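PDB 6ZYV: CIR protein from Plasmodium chabaudi chabaudi, which is of unknown function but belongs to the variant Cir/Yir/Bir family of Plasmodium interspersed repeat proteins, linked with infected red blood cells. Local coordinates for residues Leu22-Ile27 / Asn100-Glu105; Ala91-Ser96 / Lys156-Phe161; Thr109-Tyr114 / Lys142-Met147. The protein carries 5 engineered substitutions. All coordinates share one frame; numbering follows the deposited sequence.

Contact 1. Residues Leu22-Ile27 / Asn100-Glu105; sequences LQIDTI and NQMPNE
Thr26 faces Met102 and Ile27 faces Gln101 at the closest points of the two backbones, the CA atoms of Ile27 and Gln101 lying 6.7 Å apart. Residues 22-27 follow helix 8-20 as an irregular loop, with a weak backbone bond from Ile27 N back to Ile24 O. Across from them, helix 81-101 comes to its end: Met102 is the first residue to leave helical geometry, and a type II beta turn runs from Met102 to Glu105. The thioether of Met102 is the centre of the contact. Its CG stands anti to the carbonyl carbon (chi1 -63°), and further bends at chi2 and chi3 curl the chain, bringing SD nearer the loop than the direction of CB alone would suggest. Ile27 crosses it at about a right angle, and Ile27 CD1 lies 3.6 Å from Met102 SD. Ile27 CD1 also rests 3.7 Å from Gln101 CB, so the tip of Ile27 meets both the last helical residue and the sulfur. In this mainly helical, strand-free ectodomain the contact fastens the loop after the first helix to the C-terminal end of helix 81-101, near the disulfide Cys21-Cys32. Ile24 CG2 comes to Met102 SD at 3.9 Å, again crosswise, while the Ile24 side chain also meets Asn55 and Ile59 of helix 55-71. Thr26 works at the more exposed margin. With its hydroxyl between the backbone N and the carbonyl carbon (chi1 67°), Thr26 OG1 comes to within 3.9 Å of Pro103 CD, with Met102 SD equally near. This hydroxyl is buried by the contact and has no hydrogen-bonding partner in the model. Ile27 also packs on Ile98, one helical turn before Met102.

Contact 2. Residues Ala91-Ser96 / Lys156-Phe161; sequences AILWLS and KFYDIF
Leu93 points into a group of three aromatic rings of helix 154-174 (Phe157, Tyr158 and Phe161) and meets each differently. Leu93 CG lies at the edge of the Tyr158 ring, in its plane, 3.8 Å from Tyr158 CD1. Leu93 CD2 approaches the edge of Phe157, 4.2 Å from Phe157 CE2, and sits over one face of Phe161, offset toward the rim. With Leu93 CG anti to the backbone N (chi1 176°), the branch point itself reaches Tyr158, and CD2 goes on to the other two rings. Trp94 and Tyr158 lie side by side and point the same way; Tyr158 OH comes in plane to the indole edge, 3.6 Å from Trp94 CD1. The indole NE1 is held by a hydrogen bond to Asp19 OD1, which helps fix the ring's rotation. The two helical segments pass at 10.5 Å between axes with a crossing angle of -122°, in the chain's buried core. Tyr158 also stacks with the ring of Tyr97, one turn on from Leu93. Ile15 of helix 8-20 touches Trp94, Tyr158 and Phe161, while helix 213-226 adds Ile214 against Leu93 and Phe161, and Leu215 against Phe157.

Contact 3. Residues Thr109-Tyr114 / Lys142-Met147; sequences TLKNFY and KKIDLM
Helix 110-118 and helix 134-149 pack here as an antiparallel-leaning pair, their short segments running at 149° to each other with axes 10.5 Å apart. Ile144 is the central side chain of the interface, and its atoms spread over three residues of the facing helix. Ile144 CG1 lies 3.9 Å from Leu110 CD2, and Ile144 CG2 lies 3.9 Å from Lys111 CB while also touching Leu110. Carried outward by a nearly extended chain (chi2 166°), Ile144 CD1 reaches the base of the Tyr114 side chain, 3.9 Å from Tyr114 CG, and meets the ring obliquely. Leu110 in turn bridges one helical turn of the opposite helix, because Leu110 CD2 also touches Met147 CB at 3.9 Å. Lys111 contributes the aliphatic start of its side chain; its extended chain then leads away, and Lys111 NZ stays 6.9 Å from Asp145 OD1, not in contact, so any attraction between the two charges is probably weak. Tyr114 has its phenol end settled by a hydrogen bond between its OH and that of Tyr124, and its ring meets that of Phe63 nearly at right angles. Helix 81-101 lies against both partners, with Leu95 and Ser96 touching Leu110, and Ser96 also touching Met147; Ile211 of helix 206-211 adds a further contact to Met147.

In the fold
From the N terminus, the loop after helix 8-20 supplies the first half of contact 1, which closes when the chain reaches the end of helix 81-101. Contact 2 begins earlier on that same helix, so the two cross, and closes only on helix 154-174. Contact 3 lies nested inside the loop of contact 2, joining helix 110-118 to helix 134-149, and follows contact 1 in series. Helix 81-101 carries a segment of contacts 1 and 2 and packs against contact 3: Leu22 CD2 packs on Trp94 CZ2 at 3.9 Å, linking contacts 1 and 2, while Leu95 CD2 meets Leu110 CD1 at 3.6 Å, linking contacts 2 and 3. The centres of contacts 1 and 3 are about 17 Å apart.

Contact 1. Residues Leu22-Ile27 / Asn100-Glu105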
# COMPACT_ATOMS: atom_id res chain seq x y z
N LEU A 22 -7.49 11.40 -5.06
CA LEU A 22 -8.59 10.50 -5.37
C LEU A 22 -9.90 11.20 -5.79
O LEU A 22 -10.73 10.58 -6.45
CB LEU A 22 -8.82 9.47 -4.27
CG LEU A 22 -8.98 8.02 -4.75
CD1 LEU A 22 -7.91 7.61 -5.78
CD2 LEU A 22 -8.95 7.07 -3.60
N GLN A 23 -10.07 12.49 -5.45
CA GLN A 23 -11.24 13.30 -5.86
C GLN A 23 -12.60 12.75 -5.40
O GLN A 23 -13.64 13.24 -5.86
CB GLN A 23 -11.24 13.51 -7.39
CG GLN A 23 -10.82 14.91 -7.83
CD GLN A 23 -9.38 15.20 -7.51
OE1 GLN A 23 -9.06 15.84 -6.50
NE2 GLN A 23 -8.47 14.75 -8.37
N ILE A 24 -12.61 11.77 -4.50
CA ILE A 24 -13.85 11.20 -3.99
C ILE A 24 -14.31 11.97 -2.76
O ILE A 24 -13.59 12.05 -1.77
CB ILE A 24 -13.69 9.69 -3.71
CG1 ILE A 24 -13.41 8.93 -5.01
CG2 ILE A 24 -14.91 9.12 -3.00
CD1 ILE A 24 -12.80 7.71 -4.79
N ASP A 25 -15.51 12.56 -2.85
CA ASP A 25 -16.18 13.36 -1.82
C ASP A 25 -16.17 12.73 -0.41
O ASP A 25 -15.84 13.40 0.56
CB ASP A 25 -17.63 13.70 -2.26
CG ASP A 25 -18.37 12.58 -2.99
OD1 ASP A 25 -17.94 12.20 -4.11
OD2 ASP A 25 -19.40 12.08 -2.45
N THR A 26 -16.52 11.44 -0.32
CA THR A 26 -16.59 10.70 0.94
C THR A 26 -15.22 10.41 1.55
O THR A 26 -15.11 10.26 2.76
CB THR A 26 -17.42 9.43 0.75
OG1 THR A 26 -16.72 8.53 -0.12
CG2 THR A 26 -18.80 9.71 0.17
N ILE A 27 -14.18 10.31 0.71
CA ILE A 27 -12.82 10.08 1.20
C ILE A 27 -12.02 11.35 1.04
O ILE A 27 -11.89 11.86 -0.09
CB ILE A 27 -12.11 8.90 0.48
CG1 ILE A 27 -12.86 7.57 0.66
CG2 ILE A 27 -10.64 8.80 0.94
CD1 ILE A 27 -12.22 6.40 -0.10
N ASN A 100 -12.67 -0.04 2.41
CA ASN A 100 -13.13 0.02 3.79
C ASN A 100 -13.63 1.45 4.11
O ASN A 100 -14.65 1.59 4.79
CB ASN A 100 -12.02 -0.39 4.76
CG ASN A 100 -12.48 -0.40 6.19
OD1 ASN A 100 -12.12 0.45 7.00
ND2 ASN A 100 -13.33 -1.35 6.53
N GLN A 101 -12.98 2.49 3.56
CA GLN A 101 -13.40 3.88 3.77
C GLN A 101 -14.73 4.18 3.08
O GLN A 101 -15.60 4.80 3.67
CB GLN A 101 -12.34 4.88 3.27
CG GLN A 101 -11.00 4.79 3.98
CD GLN A 101 -11.05 5.33 5.39
OE1 GLN A 101 -11.33 4.60 6.35
NE2 GLN A 101 -10.76 6.62 5.54
N MET A 102 -14.87 3.75 1.81
CA MET A 102 -16.07 3.96 1.01
C MET A 102 -17.27 3.37 1.70
O MET A 102 -17.19 2.26 2.23
CB MET A 102 -15.94 3.25 -0.35
CG MET A 102 -14.82 3.75 -1.22
SD MET A 102 -15.20 5.41 -1.79
CE MET A 102 -16.46 5.05 -3.02
N PRO A 103 -18.39 4.11 1.76
CA PRO A 103 -19.61 3.50 2.29
C PRO A 103 -20.15 2.54 1.22
O PRO A 103 -19.94 2.77 0.02
CB PRO A 103 -20.53 4.70 2.50
CG PRO A 103 -20.11 5.68 1.45
CD PRO A 103 -18.64 5.43 1.16
N ASN A 104 -20.76 1.43 1.63
CA ASN A 104 -21.30 0.46 0.66
C ASN A 104 -20.23 -0.31 -0.15
O ASN A 104 -20.51 -0.87 -1.21
CB ASN A 104 -22.31 1.13 -0.28
CG ASN A 104 -23.38 0.19 -0.73
OD1 ASN A 104 -23.74 0.13 -1.92
ND2 ASN A 104 -23.92 -0.56 0.20
N GLU A 105 -19.01 -0.35 0.36
CA GLU A 105 -17.91 -1.13 -0.18
C GLU A 105 -17.14 -1.64 1.05
O GLU A 105 -17.38 -1.17 2.16
CB GLU A 105 -16.98 -0.30 -1.10
CG GLU A 105 -17.56 0.16 -2.43
CD GLU A 105 -17.94 -0.85 -3.51
OE1 GLU A 105 -17.50 -2.02 -3.44
OE2 GLU A 105 -18.66 -0.45 -4.45

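Contact 2. Residues Ala91-Ser96 / Lys156-Phe161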
# COMPACT_ATOMS: atom_id res chain seq x y z
N ALA A 91 -0.33 -2.50 -3.12
CA ALA A 91 -1.41 -1.89 -3.87
C ALA A 91 -2.76 -2.44 -3.42
O ALA A 91 -3.70 -1.68 -3.26
CB ALA A 91 -1.21 -2.14 -5.37
N ILE A 92 -2.84 -3.76 -3.18
CA ILE A 92 -4.08 -4.39 -2.73
C ILE A 92 -4.39 -4.06 -1.26
O ILE A 92 -5.55 -3.97 -0.89
CB ILE A 92 -4.05 -5.90 -3.06
CG1 ILE A 92 -4.15 -6.06 -4.60
CG2 ILE A 92 -5.17 -6.69 -2.34
CD1 ILE A 92 -3.82 -7.42 -5.12
N LEU A 93 -3.36 -3.77 -0.46
CA LEU A 93 -3.54 -3.30 0.92
C LEU A 93 -4.15 -1.90 0.87
O LEU A 93 -5.09 -1.62 1.60
CB LEU A 93 -2.19 -3.28 1.67
CG LEU A 93 -2.23 -2.72 3.10
CD1 LEU A 93 -3.15 -3.59 3.99
CD2 LEU A 93 -0.79 -2.60 3.69
N TRP A 94 -3.64 -1.03 -0.03
CA TRP A 94 -4.17 0.32 -0.20
C TRP A 94 -5.62 0.24 -0.69
O TRP A 94 -6.48 0.96 -0.19
CB TRP A 94 -3.32 1.14 -1.19
CG TRP A 94 -3.91 2.47 -1.55
CD1 TRP A 94 -3.87 3.62 -0.79
CD2 TRP A 94 -4.70 2.78 -2.72
NE1 TRP A 94 -4.54 4.63 -1.46
CE2 TRP A 94 -5.05 4.14 -2.64
CE3 TRP A 94 -5.09 2.06 -3.86
CZ2 TRP A 94 -5.79 4.78 -3.66
CZ3 TRP A 94 -5.85 2.68 -4.84
CH2 TRP A 94 -6.20 4.03 -4.73
N LEU A 95 -5.89 -0.66 -1.66
CA LEU A 95 -7.21 -0.85 -2.21
C LEU A 95 -8.20 -1.28 -1.13
O LEU A 95 -9.32 -0.77 -1.09
CB LEU A 95 -7.16 -1.83 -3.39
CG LEU A 95 -8.48 -2.03 -4.14
CD1 LEU A 95 -9.03 -0.71 -4.67
CD2 LEU A 95 -8.31 -3.06 -5.27
N SER A 96 -7.77 -2.18 -0.21
CA SER A 96 -8.60 -2.64 0.92
C SER A 96 -8.94 -1.48 1.83
O SER A 96 -10.07 -1.37 2.28
CB SER A 96 -7.87 -3.71 1.71
OG SER A 96 -7.56 -4.77 0.84
N LYS A 156 -6.88 -1.39 10.94
CA LYS A 156 -5.95 -1.02 12.01
C LYS A 156 -4.50 -1.33 11.63
O LYS A 156 -3.59 -0.58 11.97
CB LYS A 156 -6.34 -1.70 13.34
CG LYS A 156 -7.63 -1.14 13.89
CD LYS A 156 -8.18 -1.92 15.11
CE LYS A 156 -9.64 -1.59 15.39
NZ LYS A 156 -10.19 -2.30 16.59
N PHE A 157 -4.28 -2.41 10.87
CA PHE A 157 -2.94 -2.77 10.40
C PHE A 157 -2.43 -1.68 9.45
O PHE A 157 -1.25 -1.31 9.49
CB PHE A 157 -2.99 -4.16 9.72
CG PHE A 157 -1.70 -4.64 9.10
CD1 PHE A 157 -0.80 -5.39 9.84
CD2 PHE A 157 -1.39 -4.33 7.79
CE1 PHE A 157 0.39 -5.84 9.26
CE2 PHE A 157 -0.20 -4.77 7.23
CZ PHE A 157 0.69 -5.51 7.96
N TYR A 158 -3.32 -1.16 8.60
CA TYR A 158 -3.01 -0.08 7.66
C TYR A 158 -2.59 1.20 8.39
O TYR A 158 -1.70 1.89 7.93
CB TYR A 158 -4.22 0.21 6.74
CG TYR A 158 -3.85 1.14 5.61
CD1 TYR A 158 -3.15 0.68 4.50
CD2 TYR A 158 -4.10 2.50 5.70
CE1 TYR A 158 -2.77 1.54 3.47
CE2 TYR A 158 -3.69 3.38 4.68
CZ TYR A 158 -3.04 2.89 3.56
OH TYR A 158 -2.63 3.74 2.55
N ASP A 159 -3.22 1.50 9.53
CA ASP A 159 -2.83 2.65 10.36
C ASP A 159 -1.37 2.50 10.86
O ASP A 159 -0.63 3.47 10.89
CB ASP A 159 -3.79 2.84 11.53
CG ASP A 159 -5.10 3.47 11.10
OD1 ASP A 159 -5.09 4.26 10.12
OD2 ASP A 159 -6.15 3.18 11.73
N ILE A 160 -0.96 1.27 11.22
CA ILE A 160 0.42 1.00 11.62
C ILE A 160 1.36 1.23 10.41
O ILE A 160 2.40 1.86 10.55
CB ILE A 160 0.56 -0.44 12.17
CG1 ILE A 160 -0.42 -0.67 13.36
CG2 ILE A 160 2.00 -0.74 12.56
CD1 ILE A 160 -0.18 0.24 14.54
N PHE A 161 0.96 0.75 9.22
CA PHE A 161 1.72 0.94 8.00
C PHE A 161 1.89 2.44 7.68
O PHE A 161 2.95 2.88 7.24
CB PHE A 161 1.00 0.22 6.84
CG PHE A 161 1.61 0.47 5.49
CD1 PHE A 161 2.88 0.04 5.19
CD2 PHE A 161 0.92 1.17 4.52
CE1 PHE A 161 3.44 0.26 3.95
CE2 PHE A 161 1.48 1.39 3.27
CZ PHE A 161 2.74 0.94 3.00

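Contact 3. Residues Thr109-Tyr114 / Lys142-Met147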
# COMPACT_ATOMS: atom_id res chain seq x y z
N THR A 109 -16.26 -6.73 -0.51
CA THR A 109 -16.53 -6.44 -1.92
C THR A 109 -15.25 -6.30 -2.76
O THR A 109 -15.36 -5.94 -3.91
CB THR A 109 -17.39 -5.16 -2.09
OG1 THR A 109 -16.61 -3.99 -1.79
CG2 THR A 109 -18.65 -5.17 -1.27
N LEU A 110 -14.06 -6.49 -2.17
CA LEU A 110 -12.78 -6.36 -2.86
C LEU A 110 -12.65 -7.26 -4.10
O LEU A 110 -12.28 -6.75 -5.16
CB LEU A 110 -11.63 -6.61 -1.86
CG LEU A 110 -10.22 -6.75 -2.42
CD1 LEU A 110 -9.75 -5.45 -3.03
CD2 LEU A 110 -9.27 -7.19 -1.34
N LYS A 111 -12.94 -8.58 -3.97
CA LYS A 111 -12.83 -9.50 -5.12
C LYS A 111 -13.74 -9.04 -6.27
O LYS A 111 -13.29 -8.95 -7.41
CB LYS A 111 -13.14 -10.94 -4.70
CG LYS A 111 -12.82 -11.98 -5.79
CD LYS A 111 -12.64 -13.40 -5.21
CE LYS A 111 -12.19 -14.38 -6.29
NZ LYS A 111 -12.10 -15.78 -5.80
N ASN A 112 -14.97 -8.67 -5.94
CA ASN A 112 -15.96 -8.17 -6.88
C ASN A 112 -15.50 -6.85 -7.53
O ASN A 112 -15.59 -6.71 -8.75
CB ASN A 112 -17.32 -8.02 -6.19
CG ASN A 112 -18.41 -7.51 -7.10
OD1 ASN A 112 -18.74 -6.32 -7.09
ND2 ASN A 112 -18.95 -8.40 -7.93
N PHE A 113 -15.01 -5.89 -6.74
CA PHE A 113 -14.49 -4.62 -7.24
C PHE A 113 -13.31 -4.86 -8.21
O PHE A 113 -13.24 -4.19 -9.22
CB PHE A 113 -14.05 -3.69 -6.08
CG PHE A 113 -13.63 -2.31 -6.53
CD1 PHE A 113 -12.33 -2.06 -6.92
CD2 PHE A 113 -14.54 -1.27 -6.58
CE1 PHE A 113 -11.96 -0.82 -7.40
CE2 PHE A 113 -14.16 -0.02 -7.04
CZ PHE A 113 -12.88 0.19 -7.47
N TYR A 114 -12.39 -5.77 -7.88
CA TYR A 114 -11.24 -6.04 -8.75
C TYR A 114 -11.68 -6.54 -10.12
O TYR A 114 -11.23 -6.02 -11.14
CB TYR A 114 -10.28 -7.07 -8.11
CG TYR A 114 -8.84 -6.91 -8.56
CD1 TYR A 114 -8.39 -7.48 -9.74
CD2 TYR A 114 -7.93 -6.18 -7.81
CE1 TYR A 114 -7.08 -7.34 -10.16
CE2 TYR A 114 -6.61 -6.04 -8.22
CZ TYR A 114 -6.19 -6.59 -9.41
OH TYR A 114 -4.87 -6.43 -9.78
N LYS A 142 -4.27 -14.33 -4.29
CA LYS A 142 -3.76 -14.67 -2.98
C LYS A 142 -3.79 -13.44 -2.10
O LYS A 142 -4.19 -13.56 -0.95
CB LYS A 142 -2.31 -15.19 -3.07
CG LYS A 142 -2.06 -16.46 -2.24
CD LYS A 142 -2.47 -16.46 -0.76
CE LYS A 142 -2.80 -17.88 -0.36
NZ LYS A 142 -3.24 -18.09 1.06
N LYS A 143 -3.41 -12.26 -2.62
CA LYS A 143 -3.42 -11.02 -1.86
C LYS A 143 -4.84 -10.64 -1.46
O LYS A 143 -5.05 -10.25 -0.32
CB LYS A 143 -2.68 -9.88 -2.59
CG LYS A 143 -1.21 -10.18 -2.89
CD LYS A 143 -0.36 -10.44 -1.63
CE LYS A 143 1.11 -10.75 -1.93
NZ LYS A 143 1.96 -10.78 -0.68
N ILE A 144 -5.83 -10.82 -2.37
CA ILE A 144 -7.24 -10.54 -2.07
C ILE A 144 -7.75 -11.49 -0.97
O ILE A 144 -8.40 -11.05 -0.02
CB ILE A 144 -8.11 -10.60 -3.37
CG1 ILE A 144 -7.85 -9.39 -4.24
CG2 ILE A 144 -9.61 -10.76 -3.07
CD1 ILE A 144 -8.41 -9.54 -5.65
N ASP A 145 -7.38 -12.76 -1.07
CA ASP A 145 -7.77 -13.76 -0.08
C ASP A 145 -7.14 -13.46 1.28
O ASP A 145 -7.80 -13.61 2.30
CB ASP A 145 -7.41 -15.16 -0.57
CG ASP A 145 -8.09 -16.26 0.21
OD1 ASP A 145 -9.30 -16.12 0.51
OD2 ASP A 145 -7.41 -17.27 0.54
N LEU A 146 -5.89 -12.97 1.29
CA LEU A 146 -5.21 -12.57 2.49
C LEU A 146 -5.91 -11.38 3.14
O LEU A 146 -6.01 -11.36 4.35
CB LEU A 146 -3.75 -12.22 2.20
CG LEU A 146 -2.82 -13.39 2.13
CD1 LEU A 146 -1.46 -12.96 1.61
CD2 LEU A 146 -2.74 -14.15 3.50
N MET A 147 -6.40 -10.42 2.35
CA MET A 147 -7.13 -9.28 2.91
C MET A 147 -8.41 -9.73 3.58
O MET A 147 -8.75 -9.21 4.64
CB MET A 147 -7.38 -8.17 1.87
CG MET A 147 -6.10 -7.63 1.22
SD MET A 147 -5.01 -6.68 2.30
CE MET A 147 -3.82 -7.91 2.78